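Side-chain contacts in glycosyl hydrolase family 2, TIM barrel domain protein (Faecalibacterium prausnitzii A2-165, PDB 6ED2), which is a gut bacterial beta-glucuronidase of glycosyl hydrolase family 2, probably cleaving glucuronic acid from glucuronide conjugates, and binds magnesium: residues F99-P102 against A103-G107; V123-G127 against V128-Q132; A418-T421 against D422-R426; F457-A460 against R461-P465. All blocks are in the same frame, centred on the assembly; numbering follows the deposited sequence.

Interaction 1: F99-P102 against A103-G107; sequences FFVP and AEWSG
A proline-tryptophan CH-pi contact is made here round a 3-10 turn, where strand 92-101 of the sugar-binding domain of this family 2 hydrolase runs out and the chain swings toward strand 109-114. Pro-102 and Trp-105 carry it. The pyrrolidine ring lies over one face of the indole, with Pro-102 CD 3.8 Å from the centroid of the Trp-105 six-membered ring and displaced toward its rim. Pro-102 CG reaches the indole too, at 3.9 Å from Trp-105 CE2. The turn itself brings the two rings together: Trp-105 N donates to Pro-102 O at 3.2 Å, a fairly straight bond at 162°, though the N-H arrives from above the carbonyl plane. With its CG beside the backbone N and anti to the carbonyl carbon (chi1 -80°), Trp-105 carries its indole back over the proline. Leu-202 and Ala-204 of strand 200-205 and Ile-40 of strand 38-51 also pack against this tryptophan, tying the turn to the sheet.

Glu-104 bends at chi2 and brings its carboxylate to the proline, while its charge is answered across the subunit interface by a salt bridge from OE2 to Arg-38 of the second subunit. Pro-102 CB lies 3.2 Å from that same Glu-104 OE2.

Interaction 2: V123-G127 against V128-Q132; sequences VFVNG and VEVAQ
This is a tight beta hairpin, closed by a type I' turn from Val-125 to Val-128 and interrupted by a classic beta bulge, in the sugar-binding domain. Asn-126 and Gly-127 form the corner; Val-125 and Val-128 are a hydrogen-bonded pair, with Val-125 N 2.9 Å from Val-128 O and Val-128 N answering to Val-125 O. At the bulge, Val-130 and Ala-131 both face Val-123: Val-130 N gives Val-123 O a 2.8 Å bond, and Val-123 N reaches Ala-131 O at 3.0 Å. Val-130 has CG1 anti to its carbonyl carbon (chi1 -72°), which puts CG2 between N and carbonyl carbon, 3.8 Å from Val-123 CG1.

On the Phe-124 face, Glu-129 crosses the ring. Its CB is 3.6 Å from Phe-124 CE1, its CG lies over one ring face, and Glu-129 OE1 comes within 3.6 Å of Phe-124 CE1, the carboxylate turned 44° from the ring plane. Extended beyond CG, Glu-129 holds OE2 for a salt bridge with Arg-122 and a 2.8 Å hydrogen bond from Gln-132 NE2. With an alanine in place of Glu-129, Arg-122 and Gln-132 would probably lose their shared acceptor and part of the phenyl face its cover, though the CB contact would remain. The glutamate thus serves two chemistries, its methylenes covering an aromatic ring while its carboxylate is probably balanced by Arg-122.

Interaction 3: A418-T421 against D422-R426; sequences AALT and DMIDR
Leu-420 and Ile-424, one turn apart on helix 409-427 of the TIM barrel domain, lie side by side and point the same way, their CD1 atoms 3.8 Å apart. Met-423, bent at chi3, crosses Leu-420 instead, bringing CE to 3.9 Å from Leu-420 CD1. Leu-456 of helix 449-463 packs against Leu-420, and Trp-436 of strand 433-440 against Met-423 and Ile-424, so this flank joins the helix both to helix 449-463 and to the barrel strand 433-440.

The backbone acceptors are met in regular alpha-helical order. Ala-418 O takes Asp-422 N at 2.9 Å; Ala-419 O takes Met-423 N at 2.8 Å; Leu-420 O takes Ile-424 N at 3.0 Å; and Thr-421 O takes Asp-425 N at 2.9 Å. Arg-426 N bonds in turn to Asp-422 O, and its buried side chain donates from NH2 to Tyr-359 O. Thr-421 OG1 sits beside its own backbone N (chi1 -61°) and hydrogen-bonds to Lys-417 O one turn back. That rotation sends the methyl the other way, with Thr-421 CG2 3.7 Å from Asp-425 OD2.

Asp-422 and Asp-425 share a cation: Arg-26 NH1 forms salt bridges with Asp-422 OD1 and Asp-425 OD2, while Asp-425 OD1 pairs with Lys-428. Asp-425 OD2 also stands 3.4 Å from Thr-421 O, two acceptors that cannot bond each other. Both carboxylates are likely to stay ionised beside these cations, and the shared arginine fastens the N-terminal segment of the chain to this helix, while aliphatic and aromatic packing seats the helix on strand 433-440.

Interaction 4: F457-A460 against R461-P465; sequences FELA and RRLDP
Leu-459 and Leu-463, one turn apart, cross each other at the end of helix 449-463, which links strands 433-440 and 470-474 in a beta-alpha-beta unit of the TIM barrel. Leu-463 can be followed outward. Its CB lies 3.5 Å from Leu-459 O, and its CG comes closer still, 3.3 Å from the same Leu-459 O, while also meeting Leu-459 CD1 at 3.9 Å. The CD1 branch of Leu-463 then lies 3.6 Å from Leu-459 O and touches Leu-459 CG at 3.7 Å. With CG beside the backbone N (chi1 -71°), Leu-463 leans back along the helix; Leu-459, whose CG is anti to its N (chi1 -173°), reaches forward to meet it. Thr-421 of helix 409-427 packs on both leucines.

Along the backbone, Leu-463 N bonds to Leu-459 O at 2.8 Å and Arg-462 N to Glu-458 O at 2.9 Å. Arg-462 CG rests 3.4 Å from Glu-458 O. Cutting Leu-459 back to an alanine is likely to open a gap beside Leu-463 and Thr-421, leaving the Leu-463 tip freer to turn. Beyond the helix, Asp-464 is held by Trp-436 NE1 at OD2 and by Gln-466 N and Arg-468 at OD1. Apolar branches pack the end of this helix on helix 409-427, while the aspartate's charge and hydrogen bonds fix the chain as it leaves the last turn.

The four contacts form two pairs. Interactions 1 and 2 belong to the same antiparallel sheet of the sugar-binding domain, and although their centres are 18 Å apart they meet where Phe-99 CZ packs 4.1 Å from Val-125 CG1. Interactions 3 and 4 occupy consecutive helices of the TIM barrel, with centres 10 Å apart; Leu-463 CD1 lies 3.6 Å from Thr-421 CA, and Leu-463 CB 3.7 Å from Ile-424 CG2. Across the two pairs no contact touches another: interactions 2 and 3 come no nearer than about 9 Å between nearest atoms, and interactions 1 and 4 about 30 Å. All four stand away from the magnesium site at Thr-239 and Glu-241.

Interaction 1: F99-P102 against A103-G107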
loop_
_atom_site.group_PDB
_atom_site.type_symbol
_atom_site.label_atom_id
_atom_site.label_comp_id
_atom_site.label_asym_id
_atom_site.label_seq_id
_atom_site.Cartn_x
_atom_site.Cartn_y
_atom_site.Cartn_z
ATOM N N PHE A 99 -35.201 -25.238 -15.963
ATOM C CA PHE A 99 -36.275 -24.468 -15.369
ATOM C C PHE A 99 -37.550 -25.276 -15.466
ATOM O O PHE A 99 -37.740 -26.081 -16.386
ATOM C CB PHE A 99 -36.454 -23.085 -16.025
ATOM C CG PHE A 99 -36.804 -23.127 -17.493
ATOM C CD1 PHE A 99 -38.128 -23.049 -17.912
ATOM C CD2 PHE A 99 -35.810 -23.211 -18.457
ATOM C CE1 PHE A 99 -38.451 -23.069 -19.277
ATOM C CE2 PHE A 99 -36.130 -23.227 -19.824
ATOM C CZ PHE A 99 -37.447 -23.165 -20.226
ATOM N N PHE A 100 -38.406 -25.069 -14.489
ATOM C CA PHE A 100 -39.643 -25.806 -14.389
ATOM C C PHE A 100 -40.757 -24.929 -14.911
ATOM O O PHE A 100 -40.848 -23.755 -14.541
ATOM C CB PHE A 100 -39.937 -26.213 -12.945
ATOM C CG PHE A 100 -41.089 -27.170 -12.825
ATOM C CD1 PHE A 100 -40.902 -28.526 -13.046
ATOM C CD2 PHE A 100 -42.367 -26.707 -12.534
ATOM C CE1 PHE A 100 -41.965 -29.411 -12.942
ATOM C CE2 PHE A 100 -43.433 -27.584 -12.430
ATOM C CZ PHE A 100 -43.233 -28.937 -12.628
ATOM N N VAL A 101 -41.609 -25.500 -15.745
ATOM C CA VAL A 101 -42.795 -24.800 -16.224
ATOM C C VAL A 101 -44.005 -25.438 -15.554
ATOM O O VAL A 101 -44.299 -26.610 -15.811
ATOM C CB VAL A 101 -42.915 -24.861 -17.754
ATOM C CG1 VAL A 101 -44.214 -24.203 -18.194
ATOM C CG2 VAL A 101 -41.708 -24.197 -18.407
ATOM N N PRO A 102 -44.727 -24.717 -14.706
ATOM C CA PRO A 102 -45.884 -25.312 -14.030
ATOM C C PRO A 102 -46.958 -25.727 -15.022
ATOM O O PRO A 102 -47.121 -25.129 -16.089
ATOM C CB PRO A 102 -46.380 -24.187 -13.115
ATOM C CG PRO A 102 -45.224 -23.236 -12.991
ATOM C CD PRO A 102 -44.456 -23.338 -14.270
ATOM N N ALA A 103 -47.701 -26.769 -14.651
ATOM C CA ALA A 103 -48.854 -27.176 -15.446
ATOM C C ALA A 103 -49.828 -26.021 -15.637
ATOM O O ALA A 103 -50.365 -25.828 -16.732
ATOM C CB ALA A 103 -49.561 -28.351 -14.775
ATOM N N GLU A 104 -50.067 -25.245 -14.581
ATOM C CA GLU A 104 -51.038 -24.168 -14.543
ATOM C C GLU A 104 -50.588 -22.912 -15.318
ATOM O O GLU A 104 -51.286 -21.893 -15.253
ATOM C CB GLU A 104 -51.355 -23.806 -13.089
ATOM C CG GLU A 104 -50.204 -23.170 -12.314
ATOM C CD GLU A 104 -49.329 -24.177 -11.541
ATOM O OE1 GLU A 104 -49.489 -25.418 -11.714
ATOM O OE2 GLU A 104 -48.475 -23.698 -10.753
ATOM N N TRP A 105 -49.459 -22.965 -16.025
ATOM C CA TRP A 105 -49.085 -21.938 -16.985
ATOM C C TRP A 105 -49.600 -22.229 -18.391
ATOM O O TRP A 105 -49.469 -21.368 -19.272
ATOM C CB TRP A 105 -47.562 -21.776 -17.011
ATOM C CG TRP A 105 -47.084 -20.949 -15.876
ATOM C CD1 TRP A 105 -47.799 -20.589 -14.777
ATOM C CD2 TRP A 105 -45.792 -20.356 -15.727
ATOM N NE1 TRP A 105 -47.036 -19.803 -13.953
ATOM C CE2 TRP A 105 -45.793 -19.660 -14.507
ATOM C CE3 TRP A 105 -44.633 -20.345 -16.513
ATOM C CZ2 TRP A 105 -44.687 -18.950 -14.054
ATOM C CZ3 TRP A 105 -43.539 -19.650 -16.061
ATOM C CH2 TRP A 105 -43.569 -18.965 -14.838
ATOM N N SER A 106 -50.170 -23.413 -18.620
ATOM C CA SER A 106 -50.758 -23.755 -19.912
ATOM C C SER A 106 -51.739 -22.679 -20.360
ATOM O O SER A 106 -52.586 -22.231 -19.585
ATOM C CB SER A 106 -51.475 -25.106 -19.813
ATOM O OG SER A 106 -51.447 -25.793 -21.050
ATOM N N GLY A 107 -51.616 -22.251 -21.617
ATOM C CA GLY A 107 -52.439 -21.181 -22.136
ATOM C C GLY A 107 -51.820 -19.799 -22.056
ATOM O O GLY A 107 -52.261 -18.893 -22.770
#

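Interaction 2: V123-G127 against V128-Q132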
loop_
_atom_site.group_PDB
_atom_site.type_symbol
_atom_site.label_atom_id
_atom_site.label_comp_id
_atom_site.label_asym_id
_atom_site.label_seq_id
_atom_site.Cartn_x
_atom_site.Cartn_y
_atom_site.Cartn_z
ATOM N N VAL A 123 -29.771 -19.121 -28.175
ATOM C CA VAL A 123 -30.483 -19.738 -27.065
ATOM C C VAL A 123 -31.215 -20.978 -27.565
ATOM O O VAL A 123 -31.931 -20.927 -28.573
ATOM C CB VAL A 123 -31.450 -18.741 -26.412
ATOM C CG1 VAL A 123 -32.269 -19.413 -25.309
ATOM C CG2 VAL A 123 -30.662 -17.555 -25.875
ATOM N N PHE A 124 -31.031 -22.087 -26.854
ATOM C CA PHE A 124 -31.718 -23.339 -27.118
ATOM C C PHE A 124 -32.532 -23.728 -25.893
ATOM O O PHE A 124 -32.070 -23.587 -24.755
ATOM C CB PHE A 124 -30.728 -24.459 -27.453
ATOM C CG PHE A 124 -29.802 -24.129 -28.585
ATOM C CD1 PHE A 124 -30.044 -24.619 -29.857
ATOM C CD2 PHE A 124 -28.678 -23.329 -28.382
ATOM C CE1 PHE A 124 -29.188 -24.315 -30.908
ATOM C CE2 PHE A 124 -27.826 -23.016 -29.434
ATOM C CZ PHE A 124 -28.086 -23.512 -30.695
ATOM N N VAL A 125 -33.751 -24.201 -26.127
ATOM C CA VAL A 125 -34.569 -24.806 -25.090
ATOM C C VAL A 125 -34.899 -26.229 -25.535
ATOM O O VAL A 125 -35.403 -26.440 -26.645
ATOM C CB VAL A 125 -35.826 -23.977 -24.806
ATOM C CG1 VAL A 125 -36.830 -24.769 -23.977
ATOM C CG2 VAL A 125 -35.426 -22.711 -24.073
ATOM N N ASN A 126 -34.566 -27.205 -24.690
ATOM C CA ASN A 126 -34.709 -28.622 -25.033
ATOM C C ASN A 126 -34.096 -28.922 -26.392
ATOM O O ASN A 126 -34.677 -29.628 -27.214
ATOM C CB ASN A 126 -36.175 -29.054 -24.994
ATOM C CG ASN A 126 -36.807 -28.807 -23.638
ATOM O OD1 ASN A 126 -36.152 -28.976 -22.599
ATOM N ND2 ASN A 126 -38.068 -28.370 -23.635
ATOM N N GLY A 127 -32.920 -28.358 -26.644
ATOM C CA GLY A 127 -32.200 -28.644 -27.860
ATOM C C GLY A 127 -32.626 -27.870 -29.093
ATOM O O GLY A 127 -31.968 -28.006 -30.127
ATOM N N VAL A 128 -33.686 -27.060 -29.045
ATOM C CA VAL A 128 -34.140 -26.343 -30.232
ATOM C C VAL A 128 -33.843 -24.852 -30.079
ATOM O O VAL A 128 -34.133 -24.247 -29.035
ATOM C CB VAL A 128 -35.628 -26.619 -30.549
ATOM C CG1 VAL A 128 -36.154 -27.847 -29.809
ATOM C CG2 VAL A 128 -36.507 -25.419 -30.319
ATOM N N GLU A 129 -33.250 -24.269 -31.133
ATOM C CA GLU A 129 -32.859 -22.862 -31.142
ATOM C C GLU A 129 -34.086 -21.968 -31.181
ATOM O O GLU A 129 -34.965 -22.150 -32.024
ATOM C CB GLU A 129 -31.953 -22.576 -32.343
ATOM C CG GLU A 129 -31.209 -21.235 -32.274
ATOM C CD GLU A 129 -29.978 -21.184 -33.184
ATOM O OE1 GLU A 129 -29.655 -22.206 -33.831
ATOM O OE2 GLU A 129 -29.323 -20.121 -33.243
ATOM N N VAL A 130 -34.147 -20.992 -30.269
ATOM C CA VAL A 130 -35.350 -20.186 -30.075
ATOM C C VAL A 130 -35.052 -18.689 -30.088
ATOM O O VAL A 130 -35.981 -17.870 -30.057
ATOM C CB VAL A 130 -36.061 -20.550 -28.750
ATOM C CG1 VAL A 130 -36.736 -21.910 -28.843
ATOM C CG2 VAL A 130 -35.088 -20.485 -27.581
ATOM N N ALA A 131 -33.776 -18.305 -30.079
ATOM C CA ALA A 131 -33.454 -16.885 -30.176
ATOM C C ALA A 131 -31.997 -16.710 -30.569
ATOM O O ALA A 131 -31.157 -17.585 -30.326
ATOM C CB ALA A 131 -33.730 -16.121 -28.878
ATOM N N GLN A 132 -31.727 -15.579 -31.216
ATOM C CA GLN A 132 -30.377 -15.138 -31.521
ATOM C C GLN A 132 -30.302 -13.661 -31.193
ATOM O O GLN A 132 -31.271 -12.924 -31.398
ATOM C CB GLN A 132 -30.005 -15.375 -32.983
ATOM C CG GLN A 132 -30.051 -16.833 -33.377
ATOM C CD GLN A 132 -29.867 -17.024 -34.860
ATOM O OE1 GLN A 132 -30.312 -16.196 -35.656
ATOM N NE2 GLN A 132 -29.196 -18.114 -35.247
#

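Interaction 3: A418-T421 against D422-R426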
loop_
_atom_site.group_PDB
_atom_site.type_symbol
_atom_site.label_atom_id
_atom_site.label_comp_id
_atom_site.label_asym_id
_atom_site.label_seq_id
_atom_site.Cartn_x
_atom_site.Cartn_y
_atom_site.Cartn_z
ATOM N N ALA A 418 -29.353 -0.514 -34.425
ATOM C CA ALA A 418 -30.106 -1.465 -33.606
ATOM C C ALA A 418 -29.877 -1.221 -32.119
ATOM O O ALA A 418 -30.829 -1.145 -31.333
ATOM C CB ALA A 418 -29.702 -2.892 -33.976
ATOM N N ALA A 419 -28.607 -1.100 -31.717
ATOM C CA ALA A 419 -28.284 -0.791 -30.330
ATOM C C ALA A 419 -28.944 0.505 -29.884
ATOM O O ALA A 419 -29.526 0.575 -28.792
ATOM C CB ALA A 419 -26.763 -0.716 -30.163
ATOM N N LEU A 420 -28.873 1.543 -30.724
ATOM C CA LEU A 420 -29.489 2.821 -30.383
ATOM C C LEU A 420 -30.994 2.677 -30.230
ATOM O O LEU A 420 -31.602 3.259 -29.322
ATOM C CB LEU A 420 -29.164 3.858 -31.470
ATOM C CG LEU A 420 -29.762 5.251 -31.302
ATOM C CD1 LEU A 420 -29.433 5.828 -29.913
ATOM C CD2 LEU A 420 -29.311 6.216 -32.437
ATOM N N THR A 421 -31.618 1.926 -31.138
ATOM C CA THR A 421 -33.060 1.742 -31.080
ATOM C C THR A 421 -33.453 1.034 -29.794
ATOM O O THR A 421 -34.379 1.455 -29.091
ATOM C CB THR A 421 -33.521 0.948 -32.314
ATOM O OG1 THR A 421 -33.201 1.689 -33.503
ATOM C CG2 THR A 421 -35.018 0.678 -32.265
ATOM N N ASP A 422 -32.744 -0.051 -29.471
ATOM C CA ASP A 422 -33.044 -0.818 -28.270
ATOM C C ASP A 422 -32.772 0.005 -27.017
ATOM O O ASP A 422 -33.573 -0.007 -26.075
ATOM C CB ASP A 422 -32.234 -2.118 -28.290
ATOM C CG ASP A 422 -32.821 -3.135 -29.265
ATOM O OD1 ASP A 422 -33.974 -2.926 -29.660
ATOM O OD2 ASP A 422 -32.149 -4.116 -29.656
ATOM N N MET A 423 -31.679 0.770 -27.001
ATOM C CA MET A 423 -31.399 1.567 -25.815
ATOM C C MET A 423 -32.498 2.594 -25.573
ATOM O O MET A 423 -32.979 2.757 -24.440
ATOM C CB MET A 423 -30.042 2.264 -25.927
ATOM C CG MET A 423 -29.851 3.250 -24.769
ATOM S SD MET A 423 -28.301 4.169 -24.778
ATOM C CE MET A 423 -28.598 5.281 -26.171
ATOM N N ILE A 424 -32.918 3.305 -26.625
ATOM C CA ILE A 424 -33.923 4.342 -26.414
ATOM C C ILE A 424 -35.279 3.723 -26.083
ATOM O O ILE A 424 -36.003 4.219 -25.213
ATOM C CB ILE A 424 -33.989 5.280 -27.632
ATOM C CG1 ILE A 424 -32.704 6.120 -27.686
ATOM C CG2 ILE A 424 -35.251 6.164 -27.566
ATOM C CD1 ILE A 424 -32.739 7.216 -28.732
ATOM N N ASP A 425 -35.643 2.624 -26.751
ATOM C CA ASP A 425 -36.885 1.939 -26.390
ATOM C C ASP A 425 -36.864 1.440 -24.940
ATOM O O ASP A 425 -37.865 1.557 -24.225
ATOM C CB ASP A 425 -37.148 0.783 -27.362
ATOM C CG ASP A 425 -37.799 1.265 -28.659
ATOM O OD1 ASP A 425 -38.469 2.338 -28.635
ATOM O OD2 ASP A 425 -37.618 0.586 -29.699
ATOM N N ARG A 426 -35.733 0.891 -24.483
ATOM C CA ARG A 426 -35.668 0.365 -23.116
ATOM C C ARG A 426 -35.735 1.481 -22.078
ATOM O O ARG A 426 -36.379 1.325 -21.036
ATOM C CB ARG A 426 -34.391 -0.455 -22.920
ATOM C CG ARG A 426 -34.380 -1.309 -21.632
ATOM C CD ARG A 426 -32.978 -1.855 -21.368
ATOM N NE ARG A 426 -32.074 -0.757 -21.026
ATOM C CZ ARG A 426 -30.854 -0.910 -20.509
ATOM N NH1 ARG A 426 -30.377 -2.126 -20.255
ATOM N NH2 ARG A 426 -30.117 0.165 -20.230
#

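Interaction 4: F457-A460 against R461-P465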
loop_
_atom_site.group_PDB
_atom_site.type_symbol
_atom_site.label_atom_id
_atom_site.label_comp_id
_atom_site.label_asym_id
_atom_site.label_seq_id
_atom_site.Cartn_x
_atom_site.Cartn_y
_atom_site.Cartn_z
ATOM N N PHE A 457 -27.868 10.514 -35.636
ATOM C CA PHE A 457 -28.491 11.579 -34.864
ATOM C C PHE A 457 -29.936 11.785 -35.281
ATOM O O PHE A 457 -30.759 12.193 -34.460
ATOM C CB PHE A 457 -27.673 12.864 -35.007
ATOM C CG PHE A 457 -26.441 12.878 -34.147
ATOM C CD1 PHE A 457 -26.438 13.539 -32.929
ATOM C CD2 PHE A 457 -25.302 12.195 -34.545
ATOM C CE1 PHE A 457 -25.311 13.544 -32.124
ATOM C CE2 PHE A 457 -24.176 12.175 -33.750
ATOM C CZ PHE A 457 -24.183 12.860 -32.524
ATOM N N GLU A 458 -30.271 11.500 -36.542
ATOM C CA GLU A 458 -31.670 11.592 -36.949
ATOM C C GLU A 458 -32.501 10.502 -36.279
ATOM O O GLU A 458 -33.595 10.768 -35.763
ATOM C CB GLU A 458 -31.779 11.513 -38.479
ATOM C CG GLU A 458 -31.830 12.891 -39.172
ATOM C CD GLU A 458 -31.316 12.902 -40.645
ATOM O OE1 GLU A 458 -30.949 14.004 -41.128
ATOM O OE2 GLU A 458 -31.287 11.839 -41.327
ATOM N N LEU A 459 -31.986 9.270 -36.268
ATOM C CA LEU A 459 -32.665 8.173 -35.576
ATOM C C LEU A 459 -32.914 8.504 -34.104
ATOM O O LEU A 459 -34.017 8.290 -33.587
ATOM C CB LEU A 459 -31.842 6.895 -35.718
ATOM C CG LEU A 459 -32.485 5.607 -35.199
ATOM C CD1 LEU A 459 -33.846 5.350 -35.881
ATOM C CD2 LEU A 459 -31.520 4.432 -35.386
ATOM N N ALA A 460 -31.905 9.054 -33.416
ATOM C CA ALA A 460 -32.073 9.367 -31.997
ATOM C C ALA A 460 -33.148 10.411 -31.778
ATOM O O ALA A 460 -33.861 10.372 -30.768
ATOM C CB ALA A 460 -30.752 9.851 -31.386
ATOM N N ARG A 461 -33.271 11.368 -32.698
ATOM C CA ARG A 461 -34.368 12.321 -32.614
ATOM C C ARG A 461 -35.712 11.626 -32.816
ATOM O O ARG A 461 -36.648 11.823 -32.029
ATOM C CB ARG A 461 -34.162 13.433 -33.642
ATOM C CG ARG A 461 -35.341 14.364 -33.829
ATOM C CD ARG A 461 -34.927 15.552 -34.677
ATOM N NE ARG A 461 -34.233 16.573 -33.893
ATOM C CZ ARG A 461 -33.405 17.486 -34.404
ATOM N NH1 ARG A 461 -33.145 17.502 -35.708
ATOM N NH2 ARG A 461 -32.839 18.392 -33.609
ATOM N N ARG A 462 -35.821 10.794 -33.858
ATOM C CA ARG A 462 -37.092 10.137 -34.174
ATOM C C ARG A 462 -37.550 9.206 -33.057
ATOM O O ARG A 462 -38.749 9.127 -32.764
ATOM C CB ARG A 462 -36.977 9.319 -35.460
ATOM C CG ARG A 462 -36.795 10.080 -36.742
ATOM C CD ARG A 462 -36.451 9.062 -37.823
ATOM N NE ARG A 462 -36.247 9.656 -39.138
ATOM C CZ ARG A 462 -36.218 8.938 -40.257
ATOM N NH1 ARG A 462 -36.378 7.614 -40.191
ATOM N NH2 ARG A 462 -36.029 9.530 -41.437
ATOM N N LEU A 463 -36.615 8.457 -32.455
ATOM C CA LEU A 463 -36.996 7.420 -31.495
ATOM C C LEU A 463 -37.499 7.996 -30.180
ATOM O O LEU A 463 -38.278 7.339 -29.482
ATOM C CB LEU A 463 -35.815 6.512 -31.193
ATOM C CG LEU A 463 -35.354 5.555 -32.272
ATOM C CD1 LEU A 463 -33.968 5.094 -31.866
ATOM C CD2 LEU A 463 -36.334 4.397 -32.389
ATOM N N ASP A 464 -37.059 9.195 -29.809
ATOM C CA ASP A 464 -37.329 9.666 -28.464
ATOM C C ASP A 464 -38.562 10.551 -28.453
ATOM O O ASP A 464 -38.498 11.691 -28.940
ATOM C CB ASP A 464 -36.127 10.417 -27.897
ATOM C CG ASP A 464 -36.343 10.841 -26.456
ATOM O OD1 ASP A 464 -37.415 10.528 -25.899
ATOM O OD2 ASP A 464 -35.461 11.510 -25.881
ATOM N N PRO A 465 -39.676 10.109 -27.863
ATOM C CA PRO A 465 -40.847 10.992 -27.765
ATOM C C PRO A 465 -40.560 12.266 -27.006
ATOM O O PRO A 465 -41.261 13.262 -27.198
ATOM C CB PRO A 465 -41.884 10.131 -27.020
ATOM C CG PRO A 465 -41.360 8.750 -27.046
ATOM C CD PRO A 465 -39.869 8.866 -27.106
#